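Local coordinates for protein torso (Bombyx mori, PDB 5AOQ) that probably acts as a receptor tyrosine kinase, whose extracellular part binds prothoracicotropic hormone to stimulate MAPK signalling and help initiate metamorphosis, at residues 38-43 / 125-130; 32-37 / 80-85; 161-166 / 240-245; 13-18 / 134-139. All coordinates share one frame; numbering follows the deposited sequence.

Followed from the N terminus, the chain opens with 13-18, which reaches strand 134-140 in interaction 4 and so closes a long loop around most of the first FN3 domain. Interactions 1 and 2 are both nested inside that loop, and they cross: helix 27-38 meets the start of strand 83-88 in interaction 2, while the end of the helix and the loop after it meet the loop 125-130 in interaction 1. The two touch, for Trp82 and Leu125 are paired through their backbones, and interactions 2 and 4 share one antiparallel sheet. Interaction 3 comes later, in series, and ties an edge strand of one sheet of the second FN3 domain to the loop that leaves the other.

Interaction 1 of 4, residues 38-43 / 125-130; sequences LNWTSL and LDEYGT
The indole of Trp40 meets Glu127 along its edge. The carboxylate oxygen OE2 of Glu127 lies in the plane of the ring, 3.5 Å from Trp40 NE1, and the backbone O of Glu127 is near the same plane, 3.3 Å from Trp40 CZ2. Tyr128 O comes in obliquely, 3.6 Å from Trp40 CH2. The other carboxylate oxygen, Glu127 OE1, sits over the centre of the Tyr128 ring. A bend at chi2 (-76°) brings OE2 to the indole edge and leaves OE1 over the phenol, the carboxylate plane standing 64° from that of the indole. Leu38 also takes part: its CD1 packs 3.4 Å from Glu127 O. Here the end of helix 27-38 and the loop after it meet the loop joining two neighbouring antiparallel strands of the first FN3 domain, and Trp40 also leans on Leu34 and Tyr35 of that helix. Replacing Trp40 by an alanine would probably open a gap between helix and loop and leave the Glu127 carboxylate without its indole neighbour. An N-H and C-H rim set against two oxygens of Glu127 probably makes this a contact of complementary partial charges, owing more to electrostatic fit and packing than to directed bonds.

Interaction 2 of 4, residues 32-37 / 80-85; sequences YSLYYY and EHWQLF
Trp82 meets the helix in two different ways: Leu34 rests on one face of its indole, while one edge points at the face of Tyr37. This joins helix 27-38 to the first FN3 domain's four-stranded antiparallel sheet, at the point where the chain enters strand 83-88. The ring pair is an offset edge-to-face stack, with the Tyr37 ring and the five-membered ring of Trp82 centred 5.0 Å apart and their planes at 84°. Tyr37 can present that face because its CG stands anti to the backbone N (chi1 174°), which swings the phenol off the helix toward the sheet. Leu34 packs its CD2 over the five-membered ring, though the exact closeness in the model is doubtful. Ser33, Leu34 and Tyr37 thus all meet one indole, Ser33 more loosely through its backbone O. The helix also serves other partners: Tyr32 and Tyr36 pack on the hormone chain, and Tyr36 forms an edge-to-face pair with Tyr83 of that chain. Behind the indole, backbone hydrogen bonding with Leu125 secures Trp82. Where the two aromatic side chains meet, Trp82 NE1 lies 3.5 Å from Tyr37 CE2, and Trp82 CZ2 lies 3.8 Å from Tyr37 CG.

Interaction 3 of 4, residues 161-166 / 240-245; sequences FKYIIL and KTPSCF
Tyr163 lays one face of its ring over Pro242, and the overlap is displaced toward the rim on the CD2 side. The proline CD carries the contact, 3.6 Å from Tyr163 CD2, and the neighbouring proline CG lies 3.9 Å from that same ring carbon. Measured to the ring centroid, Pro242 CD is 3.9 Å away and 20° off the normal, a CH-pi arrangement made by the carbon next to the proline nitrogen. The tyrosine is directed there by a first torsion of -51°, with CG anti to its own carbonyl carbon. Thr241 adds a looser touch from its methyl, CG2, 4.4 Å from Tyr163 CE1.

In the second FN3 domain, a beta-sandwich, Tyr163 belongs to the outermost strand of the three-stranded sheet, and Pro242 follows strand 233-240, outermost in the four-stranded one. The contact therefore ties the edge of one sheet to the loop leaving the other, at a margin of the sandwich. With a serine in place of Tyr163, the proline would probably lose its aromatic cover and a gap would open between strand and exit loop.

Thr241 OG1 is engaged by Asp222 N and Val219 O, which fix the loop just before the proline. Further along, Cys244 forms a disulfide with Cys250 of helix 248-252, and Ile165, two residues beyond Tyr163, packs on that same helix at Cys250.

Interaction 4 of 4, residues 13-18 / 134-139; sequences SQRYPP and WMEGPI
Trp134, which begins the second segment, offers a face of its indole to Pro18. The proline CG lies 3.8 Å from Trp134 CG and 4.0 Å from the centroid of the five-membered ring, so the pyrrolidine makes a CH-pi contact over the face, displaced toward the rim. Pro18 and Trp134 both also pack on Trp121 and on Leu23 of helix 20-23, which places the pair in a largely apolar cluster. Met135 turns the other way, as strand alternation requires, and Glu136 faces the N-terminal segment again. With CG anti to its backbone N (chi1 -165°) and the rest of the chain extended, this glutamate reaches out to Arg15, where OE2 forms a salt bridge 2.7 Å from NE. The approach is over a face of the guanidinium rather than within its plane: the planes of guanidinium and carboxylate are 58° apart, and the second oxygen, OE1, is 3.6 Å from Arg15 NH2. Gln119 NE2 also hydrogen-bonds to Glu136 OE2, so this oxygen is shared between a charge and an amide. The same Gln119, through its OE1, accepts a hydrogen bond from the backbone N of Tyr16, tying both sides of the contact to strand 118-124. At the end of the segment, Ile139 CG1 comes to 4.1 Å from Gln14 O. The N-terminal segment runs roughly opposite to the strand, at 149°, with no backbone hydrogen bonds between the two: an irregular N-terminal arm laid over one face of the FN3 domain's antiparallel sheet, above its strand 134-140.

Interaction 1 of 4, residues 38-43 / 125-130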
# COMPACT_ATOMS: atom_id res chain seq x y z
N LEU A 38 8.31 -22.66 6.68
CA LEU A 38 9.09 -23.80 7.18
C LEU A 38 10.46 -23.39 7.70
O LEU A 38 11.16 -24.20 8.31
CB LEU A 38 9.25 -24.85 6.07
CG LEU A 38 8.05 -25.77 5.84
CD1 LEU A 38 8.20 -26.52 4.53
CD2 LEU A 38 7.88 -26.74 7.00
N ASN A 39 10.84 -22.14 7.47
CA ASN A 39 12.11 -21.61 7.96
C ASN A 39 13.30 -22.46 7.51
O ASN A 39 13.91 -23.16 8.32
CB ASN A 39 12.08 -21.52 9.49
CG ASN A 39 13.29 -20.81 10.06
OD1 ASN A 39 13.93 -20.00 9.38
ND2 ASN A 39 13.61 -21.10 11.31
N TRP A 40 13.62 -22.38 6.23
CA TRP A 40 14.76 -23.09 5.68
C TRP A 40 16.05 -22.34 5.98
O TRP A 40 16.01 -21.16 6.35
CB TRP A 40 14.61 -23.28 4.17
CG TRP A 40 13.49 -24.19 3.76
CD1 TRP A 40 13.01 -25.26 4.46
CD2 TRP A 40 12.71 -24.11 2.56
NE1 TRP A 40 11.98 -25.85 3.77
CE2 TRP A 40 11.78 -25.16 2.60
CE3 TRP A 40 12.72 -23.25 1.46
CZ2 TRP A 40 10.85 -25.37 1.58
CZ3 TRP A 40 11.80 -23.46 0.45
CH2 TRP A 40 10.88 -24.51 0.52
N THR A 41 17.18 -23.01 5.83
CA THR A 41 18.48 -22.38 6.03
C THR A 41 18.66 -21.28 4.99
O THR A 41 19.23 -20.23 5.27
CB THR A 41 19.63 -23.39 5.93
OG1 THR A 41 19.61 -24.01 4.64
CG2 THR A 41 19.50 -24.46 7.01
N SER A 42 18.18 -21.55 3.78
CA SER A 42 18.22 -20.58 2.69
C SER A 42 16.98 -20.72 1.83
O SER A 42 16.11 -21.53 2.11
CB SER A 42 19.49 -20.77 1.85
OG SER A 42 20.65 -20.65 2.64
N LEU A 43 16.91 -19.92 0.77
CA LEU A 43 15.80 -19.98 -0.18
C LEU A 43 16.16 -20.91 -1.33
O LEU A 43 15.28 -21.50 -1.95
CB LEU A 43 15.47 -18.58 -0.70
CG LEU A 43 14.40 -18.48 -1.79
CD1 LEU A 43 13.02 -18.81 -1.23
CD2 LEU A 43 14.41 -17.10 -2.41
N LEU A 125 2.06 -30.05 -2.26
CA LEU A 125 3.47 -29.67 -2.22
C LEU A 125 4.27 -30.55 -1.27
O LEU A 125 3.76 -30.99 -0.23
CB LEU A 125 3.61 -28.21 -1.79
CG LEU A 125 3.33 -27.15 -2.86
CD1 LEU A 125 3.13 -25.79 -2.23
CD2 LEU A 125 4.48 -27.11 -3.86
N ASP A 126 5.52 -30.81 -1.62
CA ASP A 126 6.42 -31.58 -0.77
C ASP A 126 6.99 -30.68 0.32
O ASP A 126 6.68 -29.49 0.38
CB ASP A 126 7.55 -32.19 -1.60
CG ASP A 126 8.20 -33.38 -0.93
OD1 ASP A 126 8.03 -33.55 0.30
OD2 ASP A 126 8.90 -34.15 -1.63
N GLU A 127 7.82 -31.25 1.18
CA GLU A 127 8.50 -30.49 2.22
C GLU A 127 9.42 -29.46 1.59
O GLU A 127 9.59 -28.36 2.10
CB GLU A 127 9.29 -31.43 3.14
CG GLU A 127 9.75 -30.81 4.46
CD GLU A 127 10.93 -29.87 4.30
OE1 GLU A 127 11.73 -30.05 3.36
OE2 GLU A 127 11.06 -28.94 5.13
N TYR A 128 10.00 -29.82 0.44
CA TYR A 128 10.93 -28.95 -0.26
C TYR A 128 10.22 -28.11 -1.31
O TYR A 128 10.80 -27.18 -1.87
CB TYR A 128 12.03 -29.79 -0.92
CG TYR A 128 12.84 -30.60 0.06
CD1 TYR A 128 13.92 -30.03 0.73
CD2 TYR A 128 12.54 -31.93 0.32
CE1 TYR A 128 14.66 -30.76 1.63
CE2 TYR A 128 13.28 -32.67 1.21
CZ TYR A 128 14.34 -32.08 1.87
OH TYR A 128 15.09 -32.81 2.76
N GLY A 129 8.97 -28.45 -1.58
CA GLY A 129 8.14 -27.69 -2.50
C GLY A 129 8.06 -28.38 -3.85
O GLY A 129 7.82 -27.74 -4.87
N THR A 130 8.24 -29.70 -3.85
CA THR A 130 8.13 -30.48 -5.07
C THR A 130 6.66 -30.66 -5.45
O THR A 130 5.85 -31.13 -4.66
CB THR A 130 8.79 -31.86 -4.92
OG1 THR A 130 10.08 -31.72 -4.32
CG2 THR A 130 8.93 -32.53 -6.28

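Interaction 2 of 4, residues 32-37 / 80-85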
# COMPACT_ATOMS: atom_id res chain seq x y z
N TYR A 32 8.86 -18.61 -1.51
CA TYR A 32 8.79 -17.69 -0.38
C TYR A 32 7.79 -18.18 0.66
O TYR A 32 8.14 -18.38 1.83
CB TYR A 32 8.41 -16.28 -0.84
CG TYR A 32 9.55 -15.47 -1.43
CD1 TYR A 32 10.46 -16.04 -2.31
CD2 TYR A 32 9.71 -14.13 -1.10
CE1 TYR A 32 11.49 -15.29 -2.85
CE2 TYR A 32 10.74 -13.38 -1.62
CZ TYR A 32 11.63 -13.97 -2.50
OH TYR A 32 12.66 -13.22 -3.03
N SER A 33 6.56 -18.42 0.22
CA SER A 33 5.49 -18.83 1.13
C SER A 33 5.85 -20.07 1.96
O SER A 33 5.26 -20.31 3.01
CB SER A 33 4.21 -19.09 0.35
OG SER A 33 4.45 -20.04 -0.68
N LEU A 34 6.82 -20.85 1.48
CA LEU A 34 7.31 -22.01 2.21
C LEU A 34 8.63 -21.71 2.92
O LEU A 34 8.92 -22.29 3.96
CB LEU A 34 7.50 -23.21 1.27
CG LEU A 34 6.24 -23.85 0.68
CD1 LEU A 34 6.63 -24.95 -0.29
CD2 LEU A 34 5.34 -24.41 1.78
N TYR A 35 9.41 -20.80 2.34
CA TYR A 35 10.70 -20.43 2.93
C TYR A 35 10.49 -19.71 4.25
O TYR A 35 11.22 -19.94 5.22
CB TYR A 35 11.49 -19.54 1.97
CG TYR A 35 12.72 -18.92 2.59
CD1 TYR A 35 13.74 -19.72 3.09
CD2 TYR A 35 12.87 -17.54 2.67
CE1 TYR A 35 14.87 -19.16 3.67
CE2 TYR A 35 13.99 -16.98 3.24
CZ TYR A 35 14.99 -17.79 3.73
OH TYR A 35 16.11 -17.23 4.30
N TYR A 36 9.49 -18.84 4.29
CA TYR A 36 9.20 -18.05 5.48
C TYR A 36 8.37 -18.85 6.49
O TYR A 36 8.37 -18.54 7.68
CB TYR A 36 8.46 -16.76 5.09
CG TYR A 36 9.33 -15.78 4.33
CD1 TYR A 36 9.47 -15.86 2.95
CD2 TYR A 36 10.01 -14.77 4.99
CE1 TYR A 36 10.26 -14.97 2.25
CE2 TYR A 36 10.80 -13.87 4.30
CZ TYR A 36 10.92 -13.97 2.94
OH TYR A 36 11.71 -13.08 2.25
N TYR A 37 7.68 -19.88 6.00
CA TYR A 37 6.85 -20.72 6.86
C TYR A 37 7.65 -21.85 7.51
O TYR A 37 7.67 -21.98 8.73
CB TYR A 37 5.68 -21.30 6.05
CG TYR A 37 4.85 -22.30 6.82
CD1 TYR A 37 3.83 -21.89 7.66
CD2 TYR A 37 5.06 -23.67 6.68
CE1 TYR A 37 3.06 -22.80 8.36
CE2 TYR A 37 4.30 -24.59 7.38
CZ TYR A 37 3.30 -24.15 8.21
OH TYR A 37 2.54 -25.06 8.90
N GLU A 80 -2.26 -33.14 5.02
CA GLU A 80 -1.08 -32.95 5.86
C GLU A 80 -0.06 -32.05 5.16
O GLU A 80 0.76 -31.41 5.82
CB GLU A 80 -0.45 -34.30 6.20
CG GLU A 80 -0.03 -35.12 4.99
CD GLU A 80 0.53 -36.47 5.36
OE1 GLU A 80 0.56 -36.80 6.57
OE2 GLU A 80 0.94 -37.22 4.45
N HIS A 81 -0.11 -32.02 3.83
CA HIS A 81 0.83 -31.24 3.04
C HIS A 81 0.22 -29.90 2.62
O HIS A 81 -0.99 -29.70 2.72
CB HIS A 81 1.25 -32.01 1.79
CG HIS A 81 1.58 -33.45 2.04
ND1 HIS A 81 2.74 -33.85 2.68
CD2 HIS A 81 0.92 -34.59 1.73
CE1 HIS A 81 2.76 -35.16 2.76
NE2 HIS A 81 1.67 -35.64 2.19
N TRP A 82 1.08 -29.00 2.15
CA TRP A 82 0.62 -27.76 1.54
C TRP A 82 -0.17 -28.07 0.29
O TRP A 82 0.03 -29.13 -0.32
CB TRP A 82 1.80 -26.84 1.20
CG TRP A 82 2.21 -25.93 2.30
CD1 TRP A 82 3.05 -26.21 3.34
CD2 TRP A 82 1.80 -24.57 2.48
NE1 TRP A 82 3.19 -25.11 4.15
CE2 TRP A 82 2.43 -24.09 3.64
CE3 TRP A 82 0.96 -23.71 1.76
CZ2 TRP A 82 2.25 -22.79 4.11
CZ3 TRP A 82 0.79 -22.42 2.22
CH2 TRP A 82 1.43 -21.97 3.39
N GLN A 83 -1.06 -27.17 -0.11
CA GLN A 83 -1.78 -27.34 -1.37
C GLN A 83 -1.71 -26.09 -2.24
O GLN A 83 -1.96 -24.98 -1.76
CB GLN A 83 -3.24 -27.71 -1.11
CG GLN A 83 -3.41 -28.99 -0.30
CD GLN A 83 -4.87 -29.40 -0.17
OE1 GLN A 83 -5.36 -29.63 0.93
NE2 GLN A 83 -5.56 -29.50 -1.30
N LEU A 84 -1.37 -26.28 -3.51
CA LEU A 84 -1.32 -25.20 -4.49
C LEU A 84 -2.48 -25.29 -5.46
O LEU A 84 -2.82 -26.38 -5.93
CB LEU A 84 0.01 -25.22 -5.25
CG LEU A 84 0.14 -24.26 -6.43
CD1 LEU A 84 0.01 -22.81 -5.99
CD2 LEU A 84 1.46 -24.48 -7.14
N PHE A 85 -3.09 -24.15 -5.74
CA PHE A 85 -4.23 -24.07 -6.65
C PHE A 85 -4.03 -22.97 -7.68
O PHE A 85 -3.53 -21.89 -7.35
CB PHE A 85 -5.52 -23.82 -5.87
CG PHE A 85 -5.81 -24.88 -4.86
CD1 PHE A 85 -5.18 -24.86 -3.63
CD2 PHE A 85 -6.68 -25.91 -5.14
CE1 PHE A 85 -5.43 -25.84 -2.70
CE2 PHE A 85 -6.93 -26.89 -4.21
CZ PHE A 85 -6.30 -26.86 -2.99

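Interaction 3 of 4, residues 161-166 / 240-245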
# COMPACT_ATOMS: atom_id res chain seq x y z
N PHE A 161 -28.59 -8.46 16.51
CA PHE A 161 -27.33 -8.23 17.20
C PHE A 161 -27.51 -8.24 18.71
O PHE A 161 -28.57 -7.88 19.23
CB PHE A 161 -26.74 -6.90 16.75
CG PHE A 161 -27.77 -5.81 16.57
CD1 PHE A 161 -28.15 -5.02 17.64
CD2 PHE A 161 -28.37 -5.60 15.34
CE1 PHE A 161 -29.09 -4.03 17.49
CE2 PHE A 161 -29.32 -4.61 15.18
CZ PHE A 161 -29.68 -3.83 16.25
N LYS A 162 -26.46 -8.65 19.41
CA LYS A 162 -26.46 -8.67 20.87
C LYS A 162 -25.16 -8.08 21.40
O LYS A 162 -24.12 -8.17 20.74
CB LYS A 162 -26.65 -10.09 21.40
CG LYS A 162 -28.02 -10.68 21.12
CD LYS A 162 -28.12 -12.10 21.65
CE LYS A 162 -29.53 -12.66 21.48
NZ LYS A 162 -29.63 -14.08 21.92
N TYR A 163 -25.22 -7.47 22.58
CA TYR A 163 -24.06 -6.84 23.18
C TYR A 163 -23.82 -7.36 24.59
O TYR A 163 -24.76 -7.78 25.28
CB TYR A 163 -24.23 -5.33 23.21
CG TYR A 163 -24.62 -4.76 21.87
CD1 TYR A 163 -23.65 -4.41 20.94
CD2 TYR A 163 -25.95 -4.58 21.53
CE1 TYR A 163 -24.00 -3.90 19.71
CE2 TYR A 163 -26.31 -4.07 20.31
CZ TYR A 163 -25.33 -3.73 19.40
OH TYR A 163 -25.69 -3.22 18.17
N ILE A 164 -22.56 -7.34 25.00
CA ILE A 164 -22.19 -7.72 26.36
C ILE A 164 -21.13 -6.76 26.87
O ILE A 164 -20.08 -6.57 26.24
CB ILE A 164 -21.67 -9.17 26.41
CG1 ILE A 164 -22.76 -10.13 25.94
CG2 ILE A 164 -21.21 -9.52 27.83
CD1 ILE A 164 -22.34 -11.59 25.88
N ILE A 165 -21.43 -6.14 28.00
CA ILE A 165 -20.48 -5.25 28.67
C ILE A 165 -19.61 -6.06 29.62
O ILE A 165 -20.07 -7.00 30.25
CB ILE A 165 -21.20 -4.12 29.44
CG1 ILE A 165 -20.18 -3.14 30.01
CG2 ILE A 165 -22.09 -4.69 30.55
CD1 ILE A 165 -20.79 -1.86 30.56
N LEU A 166 -18.34 -5.68 29.70
CA LEU A 166 -17.36 -6.38 30.51
C LEU A 166 -16.55 -5.40 31.35
O LEU A 166 -16.23 -4.30 30.90
CB LEU A 166 -16.42 -7.22 29.64
CG LEU A 166 -17.12 -8.23 28.72
CD1 LEU A 166 -16.13 -8.82 27.73
CD2 LEU A 166 -17.79 -9.33 29.53
N LYS A 240 -27.23 1.54 16.74
CA LYS A 240 -26.66 2.30 17.86
C LYS A 240 -26.41 1.37 19.04
O LYS A 240 -27.26 0.55 19.39
CB LYS A 240 -27.61 3.44 18.25
CG LYS A 240 -27.03 4.41 19.27
CD LYS A 240 -28.03 5.51 19.60
CE LYS A 240 -27.45 6.53 20.57
NZ LYS A 240 -26.29 7.26 19.99
N THR A 241 -25.25 1.52 19.67
CA THR A 241 -24.91 0.71 20.84
C THR A 241 -25.75 1.15 22.04
O THR A 241 -25.98 2.35 22.23
CB THR A 241 -23.42 0.81 21.19
OG1 THR A 241 -23.07 2.18 21.42
CG2 THR A 241 -22.56 0.25 20.07
N PRO A 242 -26.21 0.19 22.85
CA PRO A 242 -27.16 0.50 23.92
C PRO A 242 -26.58 1.41 25.00
O PRO A 242 -25.36 1.57 25.10
CB PRO A 242 -27.50 -0.88 24.50
CG PRO A 242 -26.31 -1.71 24.19
CD PRO A 242 -25.81 -1.23 22.87
N SER A 243 -27.46 1.99 25.81
CA SER A 243 -27.05 2.82 26.94
C SER A 243 -26.72 1.94 28.14
O SER A 243 -26.84 0.71 28.07
CB SER A 243 -28.15 3.81 27.30
OG SER A 243 -28.53 4.59 26.17
N CYS A 244 -26.31 2.56 29.24
CA CYS A 244 -25.91 1.83 30.43
C CYS A 244 -27.13 1.23 31.14
O CYS A 244 -27.05 0.12 31.67
CB CYS A 244 -25.14 2.74 31.38
SG CYS A 244 -24.43 1.91 32.83
N PHE A 245 -28.24 1.96 31.14
CA PHE A 245 -29.45 1.49 31.81
C PHE A 245 -30.06 0.31 31.06
O PHE A 245 -30.91 -0.41 31.60
CB PHE A 245 -30.46 2.63 31.96
CG PHE A 245 -31.08 3.08 30.67
CD1 PHE A 245 -30.50 4.10 29.93
CD2 PHE A 245 -32.27 2.52 30.22
CE1 PHE A 245 -31.08 4.53 28.75
CE2 PHE A 245 -32.84 2.94 29.04
CZ PHE A 245 -32.25 3.95 28.30

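Interaction 4 of 4, residues 13-18 / 134-139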
# COMPACT_ATOMS: atom_id res chain seq x y z
N SER A 13 -18.64 -28.00 -23.11
CA SER A 13 -17.69 -27.15 -22.39
C SER A 13 -16.25 -27.45 -22.82
O SER A 13 -15.98 -28.47 -23.45
CB SER A 13 -17.83 -27.34 -20.88
OG SER A 13 -19.14 -27.00 -20.45
N GLN A 14 -15.35 -26.54 -22.47
CA GLN A 14 -13.94 -26.67 -22.82
C GLN A 14 -13.09 -27.04 -21.60
O GLN A 14 -13.61 -27.16 -20.49
CB GLN A 14 -13.42 -25.37 -23.43
CG GLN A 14 -13.31 -25.38 -24.94
CD GLN A 14 -12.76 -24.08 -25.50
OE1 GLN A 14 -12.45 -23.16 -24.74
NE2 GLN A 14 -12.62 -24.01 -26.82
N ARG A 15 -11.80 -27.21 -21.82
CA ARG A 15 -10.84 -27.50 -20.75
C ARG A 15 -9.56 -26.71 -20.99
O ARG A 15 -9.17 -26.47 -22.14
CB ARG A 15 -10.56 -29.00 -20.68
CG ARG A 15 -11.66 -29.80 -20.00
CD ARG A 15 -11.66 -31.26 -20.43
NE ARG A 15 -10.36 -31.90 -20.23
CZ ARG A 15 -10.13 -33.19 -20.44
NH1 ARG A 15 -11.11 -33.99 -20.84
NH2 ARG A 15 -8.92 -33.69 -20.23
N TYR A 16 -8.91 -26.31 -19.90
CA TYR A 16 -7.73 -25.45 -19.97
C TYR A 16 -6.57 -26.05 -19.18
O TYR A 16 -6.45 -25.81 -17.98
CB TYR A 16 -8.07 -24.05 -19.46
CG TYR A 16 -9.35 -23.51 -20.05
CD1 TYR A 16 -9.37 -22.94 -21.32
CD2 TYR A 16 -10.54 -23.58 -19.35
CE1 TYR A 16 -10.55 -22.45 -21.86
CE2 TYR A 16 -11.72 -23.09 -19.88
CZ TYR A 16 -11.72 -22.53 -21.14
OH TYR A 16 -12.89 -22.04 -21.67
N PRO A 17 -5.71 -26.84 -19.84
CA PRO A 17 -4.60 -27.49 -19.14
C PRO A 17 -3.55 -26.51 -18.61
O PRO A 17 -3.45 -25.40 -19.14
CB PRO A 17 -3.99 -28.41 -20.21
CG PRO A 17 -5.01 -28.51 -21.28
CD PRO A 17 -5.75 -27.22 -21.26
N PRO A 18 -2.79 -26.91 -17.58
CA PRO A 18 -1.74 -26.05 -17.02
C PRO A 18 -0.67 -25.65 -18.03
O PRO A 18 -0.36 -26.44 -18.93
CB PRO A 18 -1.14 -26.91 -15.90
CG PRO A 18 -2.19 -27.89 -15.56
CD PRO A 18 -2.91 -28.17 -16.83
N TRP A 134 -0.50 -32.36 -11.65
CA TRP A 134 -1.73 -31.58 -11.53
C TRP A 134 -2.98 -32.45 -11.60
O TRP A 134 -3.01 -33.45 -12.31
CB TRP A 134 -1.79 -30.51 -12.62
CG TRP A 134 -0.76 -29.43 -12.45
CD1 TRP A 134 0.45 -29.35 -13.07
CD2 TRP A 134 -0.85 -28.28 -11.61
NE1 TRP A 134 1.12 -28.22 -12.66
CE2 TRP A 134 0.34 -27.55 -11.76
CE3 TRP A 134 -1.83 -27.80 -10.73
CZ2 TRP A 134 0.58 -26.36 -11.07
CZ3 TRP A 134 -1.59 -26.63 -10.05
CH2 TRP A 134 -0.39 -25.92 -10.22
N MET A 135 -4.01 -32.06 -10.85
CA MET A 135 -5.29 -32.76 -10.85
C MET A 135 -6.37 -31.84 -11.41
O MET A 135 -6.53 -30.70 -10.98
CB MET A 135 -5.65 -33.22 -9.44
CG MET A 135 -4.63 -34.17 -8.84
SD MET A 135 -5.18 -34.91 -7.29
CE MET A 135 -3.74 -35.88 -6.86
N GLU A 136 -7.13 -32.37 -12.37
CA GLU A 136 -8.14 -31.59 -13.08
C GLU A 136 -9.31 -31.26 -12.17
O GLU A 136 -9.90 -32.14 -11.54
CB GLU A 136 -8.61 -32.36 -14.31
CG GLU A 136 -9.40 -31.54 -15.31
CD GLU A 136 -9.64 -32.28 -16.61
OE1 GLU A 136 -9.40 -33.51 -16.65
OE2 GLU A 136 -10.05 -31.64 -17.60
N GLY A 137 -9.65 -29.97 -12.11
CA GLY A 137 -10.74 -29.49 -11.27
C GLY A 137 -11.95 -29.10 -12.09
O GLY A 137 -12.05 -29.48 -13.26
N PRO A 138 -12.87 -28.32 -11.49
CA PRO A 138 -14.07 -27.88 -12.20
C PRO A 138 -13.86 -26.60 -12.99
O PRO A 138 -12.78 -26.01 -12.93
CB PRO A 138 -15.08 -27.67 -11.07
CG PRO A 138 -14.26 -27.48 -9.81
CD PRO A 138 -12.82 -27.79 -10.12
N ILE A 139 -14.88 -26.19 -13.74
CA ILE A 139 -14.80 -25.02 -14.59
C ILE A 139 -15.49 -23.83 -13.94
O ILE A 139 -16.49 -23.99 -13.23
CB ILE A 139 -15.43 -25.29 -15.98
CG1 ILE A 139 -14.84 -26.57 -16.59
CG2 ILE A 139 -15.19 -24.11 -16.92
CD1 ILE A 139 -15.63 -27.83 -16.27